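Beta-lactamase-like protein (Novosphingobium pentaromativorans US6-1, PDB 6AUF) is a zinc-dependent metallo-beta-lactamase of the B3-like kind, which probably hydrolyses the amide bond of beta-lactam antibiotics. Local coordinates at residues D81-V86 with A113-E118; C203-Y208 with P243-V248. All blocks are in the same frame, centred on the assembly; numbering follows the deposited sequence.

Contact 1 closes before contact 2 opens along the chain, and the two lie on opposite sides of the molecule's centre, with centres about 25 Å apart and nearest atoms about 9 Å apart. Contact 1 (81-86 with 113-118) joins the starts of helices 83-91 and 116-121, which follow strands 72-75 and 100-104 of the seven-stranded sheet. Contact 2 (203-208 with 243-248) pairs two strands within the other, five-stranded sheet of the alpha-beta/beta-alpha sandwich of the metallo-beta-lactamase superfamily. Both contacts lie near zinc ligands: the Ser115 side chain is about 9 Å from that of His112, which directly precedes 113-118, and the Tyr208 side chain is about 5 Å from it.

Contact 1 (D81-V86 with A113-E118); sequences DAAPLV and AGSIAE
Ala83 and Ser115 meet at the inner end of this contact, where their CA atoms lie 5.8 Å apart, with each residue's CB directed at the other segment. The Ser115 methylene, CB, packs on the Ala83 methyl, CB, at 4.0 Å. Ser115 turns its hydroxyl between the backbone N and the carbonyl carbon (chi1 47°), which brings OG close to the start of helix 83-91. There OG lies 3.4 Å from Ala83 N, but the angle is too poor for a hydrogen bond. The hydroxyl is held instead by Pro79 O, and Ser115 N by Ser77 OG, so the turn leading into helix 116-121 is tied to the loop after strand 72-75. Although Ser115 occupies the N-cap position, its side chain makes no capping bond. Leu119, one turn into that helix, also packs on Ala83 and Val86.

The outer part faces solvent and belongs to Glu118, which is modelled in two conformers. In the one described, CG stands anti to the backbone N (chi1 170°) and the chain runs extended toward Ala83. The carboxylate lays its face over the Ala83 methyl: CD is 3.4 Å from Ala83 CB, with both oxygens a little farther off. Glu118 OE2 reaches to 3.9 Å from CD of the solvent-exposed Pro84, whose ring crosses the glutamate chain at about a right angle. This outer cover is therefore less certain than the buried alanine-serine pair. No hydrogen bond spans the two segments.

Two helices that follow neighbouring parallel strands meet here at their N-terminal ends; segment 113-118 comes directly after His107, His109, Asp111 and His112, the HxHxDH zinc-binding motif of the metallo-beta-lactamase fold.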
ATOM      1  N   ASP A  81      -3.906  10.886  11.424  1.00 76.51           N
ATOM      2  CA  ASP A  81      -3.104  11.767  12.270  1.00 86.20           C
ATOM      3  C   ASP A  81      -1.610  11.620  12.037  1.00 86.20           C
ATOM      4  O   ASP A  81      -0.821  12.196  12.790  1.00 91.42           O
ATOM      5  CB  ASP A  81      -3.404  11.521  13.756  1.00 82.78           C
ATOM      6  CG  ASP A  81      -3.041  10.104  14.209  1.00 87.39           C
ATOM      7  OD1 ASP A  81      -2.581   9.299  13.367  1.00 86.60           O
ATOM      8  OD2 ASP A  81      -3.230   9.788  15.405  1.00 86.90           O
ATOM      9  N   ALA A  82      -1.199  10.873  11.019  1.00 85.05           N
ATOM     10  CA  ALA A  82       0.185  10.439  10.906  1.00 85.06           C
ATOM     11  C   ALA A  82       1.029  11.302   9.976  1.00 86.79           C
ATOM     12  O   ALA A  82       2.220  11.021   9.814  1.00 91.58           O
ATOM     13  CB  ALA A  82       0.235   8.976  10.446  1.00 76.34           C
ATOM     14  N   ALA A  83       0.458  12.346   9.376  1.00 80.67           N
ATOM     15  CA  ALA A  83       1.200  13.178   8.435  1.00 87.20           C
ATOM     16  C   ALA A  83       2.560  13.612   8.996  1.00 97.04           C
ATOM     17  O   ALA A  83       3.604  13.335   8.383  1.00 92.86           O
ATOM     18  CB  ALA A  83       0.357  14.396   8.051  1.00 89.91           C
ATOM     19  N   PRO A  84       2.603  14.288  10.152  1.00 96.05           N
ATOM     20  CA  PRO A  84       3.905  14.748  10.677  1.00 98.39           C
ATOM     21  C   PRO A  84       4.914  13.627  10.888  1.00 93.51           C
ATOM     22  O   PRO A  84       6.117  13.842  10.701  1.00 83.93           O
ATOM     23  CB  PRO A  84       3.533  15.428  12.005  1.00 97.34           C
ATOM     24  CG  PRO A  84       2.099  15.820  11.842  1.00101.25           C
ATOM     25  CD  PRO A  84       1.478  14.733  10.993  1.00 98.80           C
ATOM     26  N   LEU A  85       4.463  12.434  11.273  1.00 89.50           N
ATOM     27  CA  LEU A  85       5.397  11.333  11.479  1.00 84.55           C
ATOM     28  C   LEU A  85       6.205  11.058  10.216  1.00 83.88           C
ATOM     29  O   LEU A  85       7.438  10.976  10.264  1.00 80.82           O
ATOM     30  CB  LEU A  85       4.640  10.083  11.926  1.00 87.79           C
ATOM     31  CG  LEU A  85       4.200  10.024  13.389  1.00 95.16           C
ATOM     32  CD1 LEU A  85       3.432  11.268  13.781  1.00 99.45           C
ATOM     33  CD2 LEU A  85       3.347   8.791  13.611  1.00 88.21           C
ATOM     34  N   VAL A  86       5.525  10.924   9.071  1.00 71.30           N
ATOM     35  CA  VAL A  86       6.219  10.597   7.832  1.00 74.23           C
ATOM     36  C   VAL A  86       6.935  11.817   7.287  1.00 80.62           C
ATOM     37  O   VAL A  86       8.026  11.706   6.718  1.00 89.25           O
ATOM     38  CB  VAL A  86       5.248  10.006   6.791  1.00 82.82           C
ATOM     39  CG1 VAL A  86       3.884  10.676   6.861  1.00 84.68           C
ATOM     40  CG2 VAL A  86       5.824  10.168   5.398  1.00 77.77           C
ATOM     41  N   ALA A 113      -4.570   6.007   3.782  1.00 68.19           N
ATOM     42  CA  ALA A 113      -4.668   7.259   3.048  1.00 74.29           C
ATOM     43  C   ALA A 113      -5.259   8.359   3.915  1.00 69.79           C
ATOM     44  O   ALA A 113      -5.555   9.447   3.408  1.00 76.21           O
ATOM     45  CB  ALA A 113      -5.501   7.063   1.767  1.00 50.86           C
ATOM     46  N   GLY A 114      -5.415   8.103   5.215  1.00 68.55           N
ATOM     47  CA  GLY A 114      -6.158   9.010   6.074  1.00 74.30           C
ATOM     48  C   GLY A 114      -5.649  10.442   6.086  1.00 76.52           C
ATOM     49  O   GLY A 114      -6.422  11.373   6.336  1.00 82.52           O
ATOM     50  N   SER A 115      -4.358  10.649   5.842  1.00 63.23           N
ATOM     51  CA  SER A 115      -3.830  12.007   5.802  1.00 70.17           C
ATOM     52  C   SER A 115      -3.171  12.308   4.463  1.00 70.47           C
ATOM     53  O   SER A 115      -2.212  13.074   4.390  1.00 76.60           O
ATOM     54  CB  SER A 115      -2.871  12.275   6.972  1.00 76.39           C
ATOM     55  OG  SER A 115      -1.917  11.246   7.161  1.00 76.30           O
ATOM     56  N   ILE A 116      -3.693  11.717   3.387  1.00 73.93           N
ATOM     57  CA  ILE A 116      -3.298  12.135   2.044  1.00 77.61           C
ATOM     58  C   ILE A 116      -3.459  13.643   1.902  1.00 75.49           C
ATOM     59  O   ILE A 116      -2.589  14.335   1.357  1.00 66.33           O
ATOM     60  CB  ILE A 116      -4.125  11.378   0.984  1.00 83.28           C
ATOM     61  CG1 ILE A 116      -3.720   9.912   0.933  1.00 85.70           C
ATOM     62  CG2 ILE A 116      -3.922  11.981  -0.389  1.00 86.38           C
ATOM     63  CD1 ILE A 116      -2.280   9.725   0.532  1.00 93.43           C
ATOM     64  N   ALA A 117      -4.572  14.175   2.408  1.00 75.34           N
ATOM     65  CA  ALA A 117      -4.880  15.587   2.226  1.00 76.32           C
ATOM     66  C   ALA A 117      -3.829  16.463   2.896  1.00 88.06           C
ATOM     67  O   ALA A 117      -3.145  17.249   2.234  1.00 97.02           O
ATOM     68  CB  ALA A 117      -6.270  15.883   2.785  1.00 77.52           C
ATOM     69  N   GLU A 118      -3.703  16.333   4.219  0.56 86.37           N
ATOM     70  CA  GLU A 118      -2.703  17.095   4.961  0.56 84.35           C
ATOM     71  C   GLU A 118      -1.302  16.840   4.418  0.56 84.39           C
ATOM     72  O   GLU A 118      -0.476  17.757   4.349  0.56 84.51           O
ATOM     73  CB  GLU A 118      -2.792  16.738   6.447  0.56 80.99           C
ATOM     74  CG  GLU A 118      -1.674  17.276   7.298  0.56 86.53           C
ATOM     75  CD  GLU A 118      -1.833  16.907   8.758  0.56 97.09           C
ATOM     76  OE1 GLU A 118      -2.749  16.119   9.070  0.56112.96           O
ATOM     77  OE2 GLU A 118      -1.047  17.408   9.591  0.56106.56           O
TER

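Contact 2 (C203-Y208 with P243-V248); sequences CRMIAY and PCDILV
This is a parallel beta pairing at the margin of the five-stranded sheet: strand 246-248, an outermost strand, lies beside 203-208, the two being joined through helix 226-241 as a beta-alpha-beta unit. Ile246 N bonds to Met205 O (3.0 Å) in the carbonyl plane, Ala207 N to Ile246 O (3.0 Å), and Val248 N to Ala207 O (2.8 Å). Just before the strand begins, the Asp245 side chain takes over as acceptor. Its CG lies beside the backbone N (chi1 -74°), and OD2 receives Met205 N at 2.9 Å through its anti lone pair, almost straight at 177°. Asp245 N adds a weak second bond to Met205 O.

Ile206 and Ile246 lie side by side on one face, CG1 to CB 4.0 Å, both against Tyr50; Tyr208 CD1 meets Val248 CG1 on that face. On the other, the Ala207 methyl touches Cys244 SG at 3.8 Å, where the disulfide to Cys273 fastens helix 272-292.

The chemistry implies a carboxylate standing in for a backbone acceptor where the strand gives way to loop, while at the other end Tyr208 OH, bonded to Asp76 just after strand 72-75, links the pair to the other sheet, near His112 of the zinc site.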
ATOM      1  N   CYS A 203      20.095  -4.659  -9.872  1.00 88.70           N
ATOM      2  CA  CYS A 203      18.762  -4.084  -9.947  1.00 76.92           C
ATOM      3  C   CYS A 203      17.732  -5.134  -9.585  1.00 73.66           C
ATOM      4  O   CYS A 203      17.897  -6.316  -9.892  1.00 80.74           O
ATOM      5  CB  CYS A 203      18.479  -3.530 -11.340  1.00 74.74           C
ATOM      6  SG  CYS A 203      19.573  -2.166 -11.821  1.00 87.23           S
ATOM      7  N   ARG A 204      16.683  -4.690  -8.911  1.00 65.01           N
ATOM      8  CA  ARG A 204      15.618  -5.550  -8.444  1.00 63.11           C
ATOM      9  C   ARG A 204      14.307  -4.828  -8.678  1.00 76.19           C
ATOM     10  O   ARG A 204      14.241  -3.597  -8.609  1.00 84.94           O
ATOM     11  CB  ARG A 204      15.744  -5.881  -6.950  1.00 68.22           C
ATOM     12  CG  ARG A 204      17.089  -6.401  -6.534  1.00 73.20           C
ATOM     13  CD  ARG A 204      17.396  -7.719  -7.205  1.00 77.18           C
ATOM     14  NE  ARG A 204      18.365  -8.446  -6.401  1.00 96.01           N
ATOM     15  CZ  ARG A 204      19.117  -9.442  -6.846  1.00 96.53           C
ATOM     16  NH1 ARG A 204      19.017  -9.827  -8.112  1.00 90.01           N
ATOM     17  NH2 ARG A 204      19.969 -10.041  -6.020  1.00 95.82           N
ATOM     18  N   MET A 205      13.266  -5.598  -8.949  1.00 64.51           N
ATOM     19  CA  MET A 205      11.937  -5.037  -9.041  1.00 61.04           C
ATOM     20  C   MET A 205      11.302  -5.054  -7.661  1.00 61.09           C
ATOM     21  O   MET A 205      11.248  -6.098  -7.007  1.00 63.97           O
ATOM     22  CB  MET A 205      11.090  -5.820 -10.034  1.00 54.97           C
ATOM     23  CG  MET A 205      11.639  -5.782 -11.424  1.00 59.40           C
ATOM     24  SD  MET A 205      11.629  -4.110 -12.086  1.00 70.17           S
ATOM     25  CE  MET A 205       9.898  -3.668 -11.889  1.00 61.78           C
ATOM     26  N   ILE A 206      10.853  -3.910  -7.223  1.00 61.61           N
ATOM     27  CA  ILE A 206      10.084  -3.792  -5.997  1.00 59.19           C
ATOM     28  C   ILE A 206       8.600  -3.821  -6.343  1.00 62.97           C
ATOM     29  O   ILE A 206       8.150  -3.238  -7.340  1.00 56.78           O
ATOM     30  CB  ILE A 206      10.488  -2.513  -5.241  1.00 61.00           C
ATOM     31  CG1 ILE A 206      11.906  -2.690  -4.700  1.00 67.21           C
ATOM     32  CG2 ILE A 206       9.522  -2.216  -4.106  1.00 58.07           C
ATOM     33  CD1 ILE A 206      12.624  -1.421  -4.459  1.00 75.49           C
ATOM     34  N   ALA A 207       7.841  -4.549  -5.539  1.00 59.90           N
ATOM     35  CA  ALA A 207       6.396  -4.639  -5.679  1.00 56.02           C
ATOM     36  C   ALA A 207       5.779  -4.204  -4.359  1.00 53.51           C
ATOM     37  O   ALA A 207       5.919  -4.897  -3.348  1.00 58.99           O
ATOM     38  CB  ALA A 207       5.964  -6.056  -6.053  1.00 51.96           C
ATOM     39  N   TYR A 208       5.124  -3.043  -4.364  1.00 52.08           N
ATOM     40  CA  TYR A 208       4.301  -2.605  -3.241  1.00 53.71           C
ATOM     41  C   TYR A 208       2.896  -3.180  -3.454  1.00 59.57           C
ATOM     42  O   TYR A 208       1.979  -2.530  -3.976  1.00 55.66           O
ATOM     43  CB  TYR A 208       4.319  -1.084  -3.140  1.00 52.04           C
ATOM     44  CG  TYR A 208       3.693  -0.528  -1.876  1.00 55.51           C
ATOM     45  CD1 TYR A 208       4.033  -1.038  -0.619  1.00 49.08           C
ATOM     46  CD2 TYR A 208       2.772   0.525  -1.936  1.00 54.30           C
ATOM     47  CE1 TYR A 208       3.456  -0.537   0.541  1.00 45.78           C
ATOM     48  CE2 TYR A 208       2.189   1.032  -0.783  1.00 50.18           C
ATOM     49  CZ  TYR A 208       2.535   0.495   0.450  1.00 55.56           C
ATOM     50  OH  TYR A 208       1.965   0.996   1.591  1.00 59.78           O
ATOM     51  N   PRO A 243       5.889  -8.245 -11.316  1.00 50.13           N
ATOM     52  CA  PRO A 243       7.348  -8.345 -11.171  1.00 51.33           C
ATOM     53  C   PRO A 243       7.705  -8.008  -9.734  1.00 58.47           C
ATOM     54  O   PRO A 243       7.319  -6.960  -9.212  1.00 62.74           O
ATOM     55  CB  PRO A 243       7.882  -7.313 -12.169  1.00 52.00           C
ATOM     56  CG  PRO A 243       6.759  -6.365 -12.376  1.00 51.43           C
ATOM     57  CD  PRO A 243       5.488  -7.137 -12.198  1.00 52.05           C
ATOM     58  N   CYS A 244       8.409  -8.932  -9.074  1.00 61.11           N
ATOM     59  CA  CYS A 244       8.416  -8.930  -7.619  1.00 71.45           C
ATOM     60  C   CYS A 244       9.679  -9.601  -7.076  1.00 71.62           C
ATOM     61  O   CYS A 244       9.659 -10.719  -6.579  1.00 78.06           O
ATOM     62  CB  CYS A 244       7.160  -9.637  -7.109  1.00 81.47           C
ATOM     63  SG  CYS A 244       6.860  -9.695  -5.333  1.00 74.67           S
ATOM     64  N   ASP A 245      10.816  -8.911  -7.181  1.00 70.70           N
ATOM     65  CA  ASP A 245      12.013  -9.342  -6.461  1.00 59.71           C
ATOM     66  C   ASP A 245      11.890  -9.056  -4.971  1.00 61.10           C
ATOM     67  O   ASP A 245      12.275  -9.886  -4.134  1.00 63.30           O
ATOM     68  CB  ASP A 245      13.243  -8.644  -7.021  1.00 61.67           C
ATOM     69  CG  ASP A 245      13.660  -9.192  -8.360  1.00 65.73           C
ATOM     70  OD1 ASP A 245      13.914 -10.418  -8.454  1.00 62.99           O
ATOM     71  OD2 ASP A 245      13.740  -8.388  -9.310  1.00 70.68           O
ATOM     72  N   ILE A 246      11.359  -7.888  -4.619  1.00 55.29           N
ATOM     73  CA  ILE A 246      11.265  -7.461  -3.229  1.00 61.20           C
ATOM     74  C   ILE A 246       9.818  -7.092  -2.945  1.00 59.61           C
ATOM     75  O   ILE A 246       9.323  -6.072  -3.439  1.00 61.55           O
ATOM     76  CB  ILE A 246      12.199  -6.281  -2.926  1.00 56.92           C
ATOM     77  CG1 ILE A 246      13.653  -6.722  -3.057  1.00 54.38           C
ATOM     78  CG2 ILE A 246      11.908  -5.724  -1.545  1.00 52.76           C
ATOM     79  CD1 ILE A 246      14.612  -5.568  -3.084  1.00 67.07           C
ATOM     80  N   LEU A 247       9.149  -7.901  -2.136  1.00 56.35           N
ATOM     81  CA  LEU A 247       7.774  -7.626  -1.761  1.00 59.57           C
ATOM     82  C   LEU A 247       7.707  -6.611  -0.625  1.00 60.77           C
ATOM     83  O   LEU A 247       8.456  -6.697   0.349  1.00 56.00           O
ATOM     84  CB  LEU A 247       7.073  -8.917  -1.337  1.00 56.06           C
ATOM     85  CG  LEU A 247       5.654  -8.707  -0.825  1.00 52.80           C
ATOM     86  CD1 LEU A 247       4.792  -8.185  -1.971  1.00 47.02           C
ATOM     87  CD2 LEU A 247       5.097  -9.991  -0.256  1.00 46.94           C
ATOM     88  N   VAL A 248       6.795  -5.649  -0.745  1.00 60.83           N
ATOM     89  CA  VAL A 248       6.516  -4.700   0.326  1.00 62.33           C
ATOM     90  C   VAL A 248       5.006  -4.524   0.408  1.00 54.04           C
ATOM     91  O   VAL A 248       4.332  -4.446  -0.621  1.00 63.64           O
ATOM     92  CB  VAL A 248       7.236  -3.347   0.100  1.00 60.38           C
ATOM     93  CG1 VAL A 248       7.145  -2.470   1.348  1.00 57.07           C
ATOM     94  CG2 VAL A 248       8.686  -3.571  -0.285  1.00 50.24           C
TER